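Local structure of hypothetical protein (Sus scrofa, 3WOC) at residues A[86-89]-A[90-94]. The protein is a prostate-derived, heparin-binding lectin of boar sperm with a jacalin-like beta-prism fold, probably recognising carbohydrate and taking part in capacitation-related events. Residues are numbered along the deposited sequence; the frame is centred on the assembly and turned at random.
Sequences LITN and QGRSA
Thr88 and Arg92 meet where a beta hairpin of the jacalin-like beta-prism closes, strand 81-88 turning into the sheet-edge strand 93-97 through a type I turn from Thr88 to Gly91 with a G1 beta bulge, a 3:5 hairpin. Backbone bonds set the register. Leu86 and Ala94 form an antiparallel hydrogen-bonded pair, Ala94 N reaching Leu86 O at 3.0 Å in the carbonyl plane. Nearer the turn, Thr88 N gives a straighter bond to Arg92 O (2.8 Å), and Gly91 N closes the turn on Thr88 O at 3.2 Å, approaching from well above the carbonyl plane. Gly91 takes the bulge position with a phi of 82°, a positive value that by itself favours glycine. Between the Leu86-Ala94 pair and the Thr88 N to Arg92 O bond, Ile87 and Ser93 form a non-hydrogen-bonded pair with CA atoms 4.4 Å apart, their side chains on the face opposite to Leu86 and Ala94; Leu86 and Ala94 pack on Leu62 of strand 58-63, the apolar Leu86 suiting the interior and Ala94 a small apolar neighbour at its margin.

The side-chain grip comes from the Thr88 hydroxyl. With chi1 at 68°, OG1 sits between its own backbone N and carbonyl carbon, directed across the turn. There it accepts Arg92 N at 3.0 Å and, more weakly, Gln90 N at 3.3 Å, and it is also hydrogen-bonded to Glu68 OE2. The short branched threonine thus links the N-H of Arg92, just past the turn, and more weakly that of Gln90 within it, to the loop carrying Glu68. Arg92 reaches the same carboxylate: its chain, bent at chi3 (77°), brings NH1 into a salt bridge with Glu68 OE2, while its CB lies 3.4 Å from Thr88 OG1.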
loop_
_atom_site.group_PDB
_atom_site.type_symbol
_atom_site.label_atom_id
_atom_site.label_comp_id
_atom_site.label_asym_id
_atom_site.label_seq_id
_atom_site.Cartn_x
_atom_site.Cartn_y
_atom_site.Cartn_z
ATOM N N LEU A 86 6.730 4.659 -3.788
ATOM C CA LEU A 86 6.294 3.861 -4.923
ATOM C C LEU A 86 6.960 4.377 -6.186
ATOM O O LEU A 86 6.961 5.581 -6.442
ATOM C CB LEU A 86 4.779 3.964 -5.077
ATOM C CG LEU A 86 3.917 3.863 -3.818
ATOM C CD1 LEU A 86 2.614 4.580 -4.046
ATOM C CD2 LEU A 86 3.671 2.414 -3.425
ATOM N N ILE A 87 7.529 3.469 -6.975
ATOM C CA ILE A 87 8.184 3.866 -8.217
ATOM C C ILE A 87 7.416 3.320 -9.431
ATOM O O ILE A 87 6.956 2.177 -9.425
ATOM C CB ILE A 87 9.730 3.538 -8.215
ATOM C CG1 ILE A 87 10.138 2.550 -9.312
ATOM C CG2 ILE A 87 10.225 3.106 -6.823
ATOM C CD1 ILE A 87 10.783 3.217 -10.507
ATOM N N THR A 88 7.254 4.161 -10.450
ATOM C CA THR A 88 6.462 3.800 -11.631
ATOM C C THR A 88 7.329 3.381 -12.816
ATOM O O THR A 88 8.521 3.687 -12.865
ATOM C CB THR A 88 5.517 4.949 -12.091
ATOM O OG1 THR A 88 6.293 6.045 -12.598
ATOM C CG2 THR A 88 4.619 5.430 -10.949
ATOM N N ASN A 89 6.706 2.687 -13.768
ATOM C CA ASN A 89 7.331 2.328 -15.047
ATOM C C ASN A 89 7.607 3.537 -15.949
ATOM O O ASN A 89 8.236 3.404 -17.004
ATOM C CB ASN A 89 6.484 1.277 -15.789
ATOM C CG ASN A 89 5.105 1.797 -16.215
ATOM O OD1 ASN A 89 4.473 1.221 -17.098
ATOM N ND2 ASN A 89 4.637 2.869 -15.591
ATOM N N GLN A 90 7.126 4.703 -15.522
ATOM C CA GLN A 90 7.349 5.970 -16.222
ATOM C C GLN A 90 8.363 6.882 -15.510
ATOM O O GLN A 90 8.445 8.074 -15.802
ATOM C CB GLN A 90 6.017 6.704 -16.424
ATOM C CG GLN A 90 5.107 6.067 -17.471
ATOM C CD GLN A 90 3.901 6.926 -17.826
ATOM O OE1 GLN A 90 2.941 6.440 -18.424
ATOM N NE2 GLN A 90 3.945 8.206 -17.462
ATOM N N GLY A 91 9.126 6.315 -14.576
ATOM C CA GLY A 91 10.217 7.030 -13.904
ATOM C C GLY A 91 9.830 7.932 -12.743
ATOM O O GLY A 91 10.685 8.606 -12.167
ATOM N N ARG A 92 8.545 7.952 -12.402
ATOM C CA ARG A 92 8.047 8.774 -11.300
ATOM C C ARG A 92 8.126 8.030 -9.967
ATOM O O ARG A 92 8.058 6.798 -9.925
ATOM C CB ARG A 92 6.611 9.240 -11.576
ATOM C CG ARG A 92 6.506 10.278 -12.686
ATOM C CD ARG A 92 5.072 10.497 -13.160
ATOM N NE ARG A 92 4.272 11.313 -12.244
ATOM C CZ ARG A 92 3.129 10.924 -11.683
ATOM N NH1 ARG A 92 2.630 9.722 -11.935
ATOM N NH2 ARG A 92 2.475 11.742 -10.869
ATOM N N SER A 93 8.289 8.786 -8.885
ATOM C CA SER A 93 8.247 8.224 -7.537
ATOM C C SER A 93 7.423 9.113 -6.610
ATOM O O SER A 93 7.369 10.333 -6.793
ATOM C CB SER A 93 9.656 7.989 -6.979
ATOM O OG SER A 93 10.290 9.199 -6.618
ATOM N N ALA A 94 6.769 8.490 -5.632
ATOM C CA ALA A 94 5.931 9.210 -4.681
ATOM C C ALA A 94 6.192 8.728 -3.258
ATOM O O ALA A 94 5.915 7.577 -2.925
ATOM C CB ALA A 94 4.461 9.059 -5.048
#